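Local coordinates for glutathione peroxidase (PDB 6VPD), which probably reduces hydroperoxides to alcohols at the expense of thioredoxin, as a thioredoxin-dependent member of the glutathione peroxidase family, at residues T27-F32 and F158-D163; I124-D129 and E149-N154. One frame throughout, in Å; residues are numbered along the deposited sequence.

Contact 1 of 2, residues T27-F32 and F158-D163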
ATOM      1  N   THR A  27     -19.958  -7.130  20.615  1.00 64.04           N
ATOM      2  CA  THR A  27     -19.213  -5.955  21.012  1.00 54.74           C
ATOM      3  C   THR A  27     -19.470  -4.832  20.014  1.00 50.69           C
ATOM      4  O   THR A  27     -19.761  -5.061  18.832  1.00 43.98           O
ATOM      5  CB  THR A  27     -17.721  -6.265  21.090  1.00 50.18           C
ATOM      6  OG1 THR A  27     -17.537  -7.606  21.541  1.00 59.26           O
ATOM      7  CG2 THR A  27     -17.032  -5.330  22.071  1.00 46.81           C
ATOM      8  N   SER A  28     -19.396  -3.610  20.512  1.00 45.38           N
ATOM      9  CA  SER A  28     -19.511  -2.428  19.695  1.00 40.00           C
ATOM     10  C   SER A  28     -18.255  -1.601  19.886  1.00 41.57           C
ATOM     11  O   SER A  28     -17.641  -1.614  20.960  1.00 44.08           O
ATOM     12  CB  SER A  28     -20.720  -1.596  20.064  1.00 42.45           C
ATOM     13  OG  SER A  28     -20.288  -0.330  20.534  1.00 44.65           O
ATOM     14  N   PHE A  29     -17.890  -0.882  18.829  1.00 30.80           N
ATOM     15  CA  PHE A  29     -16.722  -0.021  18.873  1.00 33.54           C
ATOM     16  C   PHE A  29     -16.777   0.907  20.071  1.00 32.01           C
ATOM     17  O   PHE A  29     -15.761   1.156  20.721  1.00 34.36           O
ATOM     18  CB  PHE A  29     -16.641   0.763  17.555  1.00 32.57           C
ATOM     19  CG  PHE A  29     -15.616   1.845  17.534  1.00 30.02           C
ATOM     20  CD1 PHE A  29     -14.289   1.563  17.232  1.00 36.65           C
ATOM     21  CD2 PHE A  29     -15.983   3.153  17.759  1.00 29.18           C
ATOM     22  CE1 PHE A  29     -13.333   2.579  17.178  1.00 31.97           C
ATOM     23  CE2 PHE A  29     -15.041   4.162  17.715  1.00 34.30           C
ATOM     24  CZ  PHE A  29     -13.712   3.875  17.415  1.00 33.77           C
ATOM     25  N   PHE A  30     -17.958   1.397  20.408  1.00 33.59           N
ATOM     26  CA  PHE A  30     -18.029   2.337  21.522  1.00 41.80           C
ATOM     27  C   PHE A  30     -17.867   1.670  22.900  1.00 41.08           C
ATOM     28  O   PHE A  30     -17.887   2.386  23.914  1.00 42.17           O
ATOM     29  CB  PHE A  30     -19.343   3.123  21.435  1.00 41.54           C
ATOM     30  CG  PHE A  30     -19.599   3.740  20.065  1.00 39.84           C
ATOM     31  CD1 PHE A  30     -18.874   4.845  19.628  1.00 37.90           C
ATOM     32  CD2 PHE A  30     -20.571   3.212  19.221  1.00 37.55           C
ATOM     33  CE1 PHE A  30     -19.119   5.406  18.374  1.00 35.45           C
ATOM     34  CE2 PHE A  30     -20.817   3.768  17.972  1.00 34.45           C
ATOM     35  CZ  PHE A  30     -20.090   4.868  17.553  1.00 34.87           C
ATOM     36  N   ASP A  31     -17.680   0.343  22.965  1.00 38.43           N
ATOM     37  CA  ASP A  31     -17.300  -0.323  24.209  1.00 40.60           C
ATOM     38  C   ASP A  31     -15.839  -0.069  24.596  1.00 40.66           C
ATOM     39  O   ASP A  31     -15.450  -0.369  25.732  1.00 35.62           O
ATOM     40  CB  ASP A  31     -17.522  -1.849  24.113  1.00 44.89           C
ATOM     41  CG  ASP A  31     -19.007  -2.245  24.000  1.00 54.97           C
ATOM     42  OD1 ASP A  31     -19.864  -1.382  24.278  1.00 59.28           O
ATOM     43  OD2 ASP A  31     -19.318  -3.411  23.638  1.00 45.43           O
ATOM     44  N   PHE A  32     -15.017   0.458  23.696  1.00 39.85           N
ATOM     45  CA  PHE A  32     -13.582   0.428  23.935  1.00 34.95           C
ATOM     46  C   PHE A  32     -13.106   1.735  24.556  1.00 36.40           C
ATOM     47  O   PHE A  32     -13.756   2.775  24.451  1.00 44.57           O
ATOM     48  CB  PHE A  32     -12.823   0.166  22.643  1.00 32.92           C
ATOM     49  CG  PHE A  32     -12.826  -1.271  22.208  1.00 34.59           C
ATOM     50  CD1 PHE A  32     -13.834  -1.759  21.398  1.00 30.60           C
ATOM     51  CD2 PHE A  32     -11.792  -2.133  22.591  1.00 33.16           C
ATOM     52  CE1 PHE A  32     -13.831  -3.087  21.001  1.00 33.99           C
ATOM     53  CE2 PHE A  32     -11.779  -3.451  22.189  1.00 25.28           C
ATOM     54  CZ  PHE A  32     -12.797  -3.929  21.393  1.00 30.59           C
ATOM     55  N   PHE A 158     -10.547   2.217   8.977  1.00 32.45           N
ATOM     56  CA  PHE A 158     -11.787   1.509   9.302  1.00 30.20           C
ATOM     57  C   PHE A 158     -12.909   2.511   9.535  1.00 29.44           C
ATOM     58  O   PHE A 158     -12.715   3.522  10.212  1.00 33.73           O
ATOM     59  CB  PHE A 158     -11.687   0.664  10.559  1.00 27.68           C
ATOM     60  CG  PHE A 158     -10.621  -0.378  10.530  1.00 31.16           C
ATOM     61  CD1 PHE A 158      -9.295  -0.044  10.765  1.00 26.34           C
ATOM     62  CD2 PHE A 158     -10.957  -1.726  10.360  1.00 31.63           C
ATOM     63  CE1 PHE A 158      -8.309  -1.033  10.788  1.00 27.37           C
ATOM     64  CE2 PHE A 158      -9.976  -2.721  10.376  1.00 28.48           C
ATOM     65  CZ  PHE A 158      -8.651  -2.370  10.581  1.00 28.79           C
ATOM     66  N   LEU A 159     -14.093   2.207   9.015  1.00 31.37           N
ATOM     67  CA  LEU A 159     -15.259   3.066   9.146  1.00 31.69           C
ATOM     68  C   LEU A 159     -16.247   2.434  10.130  1.00 34.44           C
ATOM     69  O   LEU A 159     -16.682   1.296   9.924  1.00 31.62           O
ATOM     70  CB  LEU A 159     -15.902   3.282   7.781  1.00 30.97           C
ATOM     71  CG  LEU A 159     -17.124   4.190   7.743  1.00 34.00           C
ATOM     72  CD1 LEU A 159     -16.746   5.558   8.275  1.00 35.76           C
ATOM     73  CD2 LEU A 159     -17.693   4.261   6.316  1.00 33.05           C
ATOM     74  N   ILE A 160     -16.596   3.178  11.189  1.00 32.05           N
ATOM     75  CA  ILE A 160     -17.536   2.736  12.213  1.00 34.16           C
ATOM     76  C   ILE A 160     -18.885   3.399  11.964  1.00 36.89           C
ATOM     77  O   ILE A 160     -18.992   4.632  11.990  1.00 36.86           O
ATOM     78  CB  ILE A 160     -17.050   3.074  13.637  1.00 33.34           C
ATOM     79  CG1 ILE A 160     -15.580   2.675  13.900  1.00 28.05           C
ATOM     80  CG2 ILE A 160     -17.990   2.425  14.632  1.00 30.65           C
ATOM     81  CD1 ILE A 160     -15.233   1.253  13.629  1.00 26.78           C
ATOM     82  N   GLY A 161     -19.933   2.585  11.773  1.00 36.02           N
ATOM     83  CA  GLY A 161     -21.275   3.117  11.655  1.00 35.14           C
ATOM     84  C   GLY A 161     -21.829   3.563  12.999  1.00 34.50           C
ATOM     85  O   GLY A 161     -21.274   3.282  14.059  1.00 35.40           O
ATOM     86  N   ARG A 162     -22.956   4.283  12.945  1.00 37.93           N
ATOM     87  CA  ARG A 162     -23.523   4.871  14.160  1.00 41.88           C
ATOM     88  C   ARG A 162     -23.821   3.812  15.218  1.00 39.15           C
ATOM     89  O   ARG A 162     -23.801   4.113  16.417  1.00 37.87           O
ATOM     90  CB  ARG A 162     -24.799   5.651  13.836  1.00 37.80           C
ATOM     91  CG  ARG A 162     -24.621   6.853  12.923  1.00 37.81           C
ATOM     92  CD  ARG A 162     -25.897   7.687  12.992  1.00 34.72           C
ATOM     93  NE  ARG A 162     -25.928   8.817  12.070  1.00 41.91           N
ATOM     94  CZ  ARG A 162     -25.721  10.091  12.424  1.00 47.60           C
ATOM     95  NH1 ARG A 162     -25.444  10.406  13.689  1.00 46.44           N
ATOM     96  NH2 ARG A 162     -25.796  11.062  11.517  1.00 41.65           N
ATOM     97  N   ASP A 163     -24.073   2.569  14.794  1.00 35.30           N
ATOM     98  CA  ASP A 163     -24.316   1.448  15.694  1.00 38.42           C
ATOM     99  C   ASP A 163     -23.044   0.801  16.227  1.00 39.96           C
ATOM    100  O   ASP A 163     -23.146  -0.118  17.051  1.00 39.22           O
ATOM    101  CB  ASP A 163     -25.141   0.374  14.984  1.00 38.56           C
ATOM    102  CG  ASP A 163     -24.456  -0.149  13.730  1.00 47.30           C
ATOM    103  OD1 ASP A 163     -23.593   0.575  13.154  1.00 46.37           O
ATOM    104  OD2 ASP A 163     -24.788  -1.283  13.312  1.00 52.92           O
TER
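Ile160 lies across the ring of Phe29, the two side chains meeting at about a right angle, where the N-terminal 3-10 turn 29-31 of this thioredoxin-fold protein packs against the central mixed sheet. Ile160 ends strand 157-160. Its CG1 stands 3.7 Å from the centroid of the Phe29 ring and only 11° off the normal, a CH-pi contact over the middle of one face. CG2 of the same isoleucine turns instead to the root of the ring, 3.6 Å from Phe29 CB. The Phe29 ring reaches the isoleucine because its CG is anti to the backbone N (chi1 171°), and it also packs against Val54 of strand 51-58 and Leu134 and Trp137 of helix 133-141.

Phe30 takes a different first torsion, with CG anti to its carbonyl carbon (chi1 -51°), and its ring runs out to the turn that follows the strand. One face of this ring receives Phe29 CD2, offset toward the rim. The 3-10 turn 29-31 is braced by Asp31, whose OD2 accepts a hydrogen bond from Ser28 N at 3.1 Å, met from above the carboxylate plane. On the outer part of the Phe30 ring, CE2 comes 3.4 Å from the carbonyl O of Arg162.

Contact 2 of 2, residues I124-D129 and E149-N154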
ATOM      1  N   ILE A 124      -0.019   3.558  19.700  1.00 49.99           N
ATOM      2  CA  ILE A 124      -0.404   2.173  19.955  1.00 43.76           C
ATOM      3  C   ILE A 124       0.274   1.240  18.955  1.00 46.16           C
ATOM      4  O   ILE A 124       0.863   1.658  17.949  1.00 47.63           O
ATOM      5  CB  ILE A 124      -1.929   1.958  19.890  1.00 43.12           C
ATOM      6  CG1 ILE A 124      -2.471   2.413  18.548  1.00 37.31           C
ATOM      7  CG2 ILE A 124      -2.661   2.640  21.055  1.00 46.36           C
ATOM      8  CD1 ILE A 124      -3.811   1.856  18.316  1.00 41.80           C
ATOM      9  N   ASN A 125       0.170  -0.047  19.244  1.00 41.84           N
ATOM     10  CA  ASN A 125       0.521  -1.078  18.290  1.00 42.69           C
ATOM     11  C   ASN A 125      -0.748  -1.600  17.646  1.00 37.74           C
ATOM     12  O   ASN A 125      -1.719  -1.909  18.343  1.00 32.80           O
ATOM     13  CB  ASN A 125       1.291  -2.199  18.978  1.00 47.76           C
ATOM     14  CG  ASN A 125       2.697  -1.789  19.305  1.00 49.28           C
ATOM     15  OD1 ASN A 125       3.585  -1.885  18.464  1.00 50.29           O
ATOM     16  ND2 ASN A 125       2.902  -1.275  20.511  1.00 54.39           N
ATOM     17  N   VAL A 126      -0.751  -1.666  16.312  1.00 39.40           N
ATOM     18  CA  VAL A 126      -1.892  -2.238  15.610  1.00 36.95           C
ATOM     19  C   VAL A 126      -1.720  -3.717  15.319  1.00 33.83           C
ATOM     20  O   VAL A 126      -2.696  -4.366  14.926  1.00 36.28           O
ATOM     21  CB  VAL A 126      -2.192  -1.504  14.283  1.00 39.42           C
ATOM     22  CG1 VAL A 126      -2.455  -0.025  14.543  1.00 33.38           C
ATOM     23  CG2 VAL A 126      -1.071  -1.699  13.263  1.00 36.27           C
ATOM     24  N   ASN A 127      -0.524  -4.276  15.514  1.00 41.13           N
ATOM     25  CA  ASN A 127      -0.229  -5.647  15.113  1.00 39.35           C
ATOM     26  C   ASN A 127       0.553  -6.361  16.200  1.00 39.75           C
ATOM     27  O   ASN A 127       1.184  -5.740  17.052  1.00 43.98           O
ATOM     28  CB  ASN A 127       0.564  -5.689  13.814  1.00 38.41           C
ATOM     29  CG  ASN A 127      -0.293  -5.400  12.626  1.00 40.97           C
ATOM     30  OD1 ASN A 127      -1.482  -5.714  12.640  1.00 44.45           O
ATOM     31  ND2 ASN A 127       0.282  -4.790  11.594  1.00 38.94           N
ATOM     32  N   GLY A 128       0.493  -7.684  16.164  1.00 43.13           N
ATOM     33  CA  GLY A 128       1.139  -8.487  17.173  1.00 39.57           C
ATOM     34  C   GLY A 128       0.230  -8.781  18.344  1.00 48.70           C
ATOM     35  O   GLY A 128      -0.910  -8.307  18.442  1.00 45.46           O
ATOM     36  N   ASP A 129       0.761  -9.603  19.254  1.00 45.45           N
ATOM     37  CA  ASP A 129       0.046  -9.955  20.474  1.00 53.49           C
ATOM     38  C   ASP A 129      -0.017  -8.774  21.425  1.00 52.25           C
ATOM     39  O   ASP A 129      -0.828  -8.775  22.363  1.00 46.13           O
ATOM     40  CB  ASP A 129       0.718 -11.154  21.153  1.00 62.77           C
ATOM     41  CG  ASP A 129       0.624 -12.439  20.326  1.00 72.42           C
ATOM     42  OD1 ASP A 129      -0.490 -12.784  19.859  1.00 82.65           O
ATOM     43  OD2 ASP A 129       1.671 -13.103  20.147  1.00 73.26           O
ATOM     44  N   GLU A 149      -5.639 -10.451   8.126  1.00 37.53           N
ATOM     45  CA  GLU A 149      -6.131  -9.647   9.228  1.00 35.84           C
ATOM     46  C   GLU A 149      -5.169  -8.517   9.613  1.00 34.85           C
ATOM     47  O   GLU A 149      -5.626  -7.426   9.983  1.00 35.13           O
ATOM     48  CB  GLU A 149      -6.424 -10.584  10.404  1.00 40.20           C
ATOM     49  CG  GLU A 149      -7.018  -9.912  11.592  1.00 47.60           C
ATOM     50  CD  GLU A 149      -7.452 -10.880  12.679  1.00 58.12           C
ATOM     51  OE1 GLU A 149      -7.928 -11.991  12.326  1.00 58.34           O
ATOM     52  OE2 GLU A 149      -7.307 -10.522  13.879  1.00 47.80           O
ATOM     53  N   ARG A 150      -3.855  -8.729   9.475  1.00 39.93           N
ATOM     54  CA  ARG A 150      -2.858  -7.691   9.749  1.00 34.32           C
ATOM     55  C   ARG A 150      -3.095  -6.413   8.947  1.00 36.88           C
ATOM     56  O   ARG A 150      -3.479  -6.445   7.772  1.00 31.71           O
ATOM     57  CB  ARG A 150      -1.443  -8.207   9.448  1.00 36.15           C
ATOM     58  CG  ARG A 150      -0.898  -9.279  10.420  1.00 58.68           C
ATOM     59  CD  ARG A 150      -0.461  -8.614  11.728  1.00 60.56           C
ATOM     60  NE  ARG A 150      -0.373  -9.502  12.888  1.00 56.65           N
ATOM     61  CZ  ARG A 150      -1.412  -9.889  13.620  1.00 50.47           C
ATOM     62  NH1 ARG A 150      -2.633  -9.451  13.302  1.00 49.69           N
ATOM     63  NH2 ARG A 150      -1.201 -10.679  14.674  1.00 50.55           N
ATOM     64  N   VAL A 151      -2.842  -5.278   9.607  1.00 38.76           N
ATOM     65  CA  VAL A 151      -2.662  -4.014   8.907  1.00 35.77           C
ATOM     66  C   VAL A 151      -1.339  -4.043   8.161  1.00 34.74           C
ATOM     67  O   VAL A 151      -0.282  -4.331   8.737  1.00 37.68           O
ATOM     68  CB  VAL A 151      -2.722  -2.846   9.896  1.00 36.88           C
ATOM     69  CG1 VAL A 151      -2.517  -1.532   9.171  1.00 36.75           C
ATOM     70  CG2 VAL A 151      -4.061  -2.861  10.629  1.00 35.12           C
ATOM     71  N   LYS A 152      -1.389  -3.740   6.870  1.00 43.16           N
ATOM     72  CA  LYS A 152      -0.210  -3.881   6.022  1.00 39.79           C
ATOM     73  C   LYS A 152       0.738  -2.699   6.171  1.00 43.45           C
ATOM     74  O   LYS A 152       1.955  -2.888   6.224  1.00 41.30           O
ATOM     75  CB  LYS A 152      -0.634  -4.040   4.561  1.00 40.11           C
ATOM     76  CG  LYS A 152      -1.681  -5.128   4.349  1.00 48.91           C
ATOM     77  CD  LYS A 152      -2.643  -4.796   3.192  1.00 64.89           C
ATOM     78  CE  LYS A 152      -4.074  -5.293   3.488  1.00 62.03           C
ATOM     79  NZ  LYS A 152      -5.066  -4.885   2.441  1.00 67.12           N
ATOM     80  N   TRP A 153       0.206  -1.481   6.263  1.00 41.09           N
ATOM     81  CA  TRP A 153       1.035  -0.288   6.190  1.00 42.87           C
ATOM     82  C   TRP A 153       0.380   0.814   7.017  1.00 48.63           C
ATOM     83  O   TRP A 153      -0.705   0.631   7.587  1.00 39.55           O
ATOM     84  CB  TRP A 153       1.231   0.102   4.724  1.00 45.83           C
ATOM     85  CG  TRP A 153       2.312   1.107   4.451  1.00 52.40           C
ATOM     86  CD1 TRP A 153       2.173   2.319   3.817  1.00 55.19           C
ATOM     87  CD2 TRP A 153       3.700   0.992   4.791  1.00 50.90           C
ATOM     88  NE1 TRP A 153       3.394   2.960   3.743  1.00 54.16           N
ATOM     89  CE2 TRP A 153       4.345   2.171   4.340  1.00 52.68           C
ATOM     90  CE3 TRP A 153       4.459   0.017   5.449  1.00 54.03           C
ATOM     91  CZ2 TRP A 153       5.712   2.394   4.525  1.00 53.62           C
ATOM     92  CZ3 TRP A 153       5.816   0.248   5.647  1.00 58.39           C
ATOM     93  CH2 TRP A 153       6.431   1.420   5.175  1.00 57.71           C
ATOM     94  N   ASN A 154       1.049   1.966   7.100  1.00 42.00           N
ATOM     95  CA  ASN A 154       0.418   3.109   7.740  1.00 46.17           C
ATOM     96  C   ASN A 154      -0.839   3.488   6.964  1.00 46.29           C
ATOM     97  O   ASN A 154      -0.945   3.245   5.756  1.00 47.21           O
ATOM     98  CB  ASN A 154       1.367   4.320   7.808  1.00 46.31           C
ATOM     99  CG  ASN A 154       2.767   3.971   8.287  1.00 49.27           C
ATOM    100  OD1 ASN A 154       2.987   3.657   9.459  1.00 51.67           O
ATOM    101  ND2 ASN A 154       3.737   4.082   7.387  1.00 53.25           N
TER
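Asn127 and Val151 are joined by a pair of hydrogen bonds in which the carboxamide grips both polar backbone atoms of the valine. The stronger runs from Asn127 ND2 to Val151 O, 2.9 Å long; it arrives in the carbonyl plane on a lone pair, and the acceptor lies only 11° out of the amide plane of Asn127. Its companion, from Val151 N to Asn127 OD1, is weak at 3.4 Å. OD1 also has a weak bond from Lys139 NZ of helix 133-141, so both ends of the amide have partners, which is consistent with the modelled orientation. With CG anti to the carbonyl carbon (chi1 -76°), the asparagine extends toward the 149-154 loop. An alanine here would remove both hydrogen bonds of the carboxamide to Val151 and is likely to leave Val151 N and O without these mates, weakening the tie between the two loops.

Both loops belong to the thioredoxin fold and flank helix 133-141: 124-129 leads into it from strand 85-92, while the loop 149-154 leads from it toward strand 157-160.

Arg150 packs along the amide, its chain, bent at chi2, running antiparallel to the Asn127 side chain and bringing CD to 3.2 Å from Asn127 OD1. The guanidinium and amide planes are 24° apart, and Gly128 N sits over one guanidinium face, offset toward the rim and 3.7 Å from Arg150 NH2. At Gly128 a side chain would press on the carbonyl O of Asn127, which favours glycine there. Lys139 NZ, close to Arg150 NH1 despite the like charge, is also hydrogen-bonded to Val126 O, which may ease the repulsion.

The apolar part is carried mainly by two valines crossing at about a right angle: Val126 CG2 approaches Val151 CB to 3.9 Å, and Asn56 of strand 51-58 touches both side chains.

Contact 1 is the more interior of the two, with four of its seven touching residues buried; contact 2 lies farther from the chain centre and includes an exposed arginine, although its valines are buried. Their centres are 18 Å apart, and both draw on strand 51-58 and helix 133-141 for neighbouring side chains. Contact 1 sets the N-terminal turn against a sheet strand and the turn after it through aromatic and aliphatic surfaces. Contact 2 instead joins two irregular loops, chiefly through an asparagine amide bonded to main chain. The loop 149-154 runs on toward strand 157-160, so the later segments of both contacts follow closely along the chain.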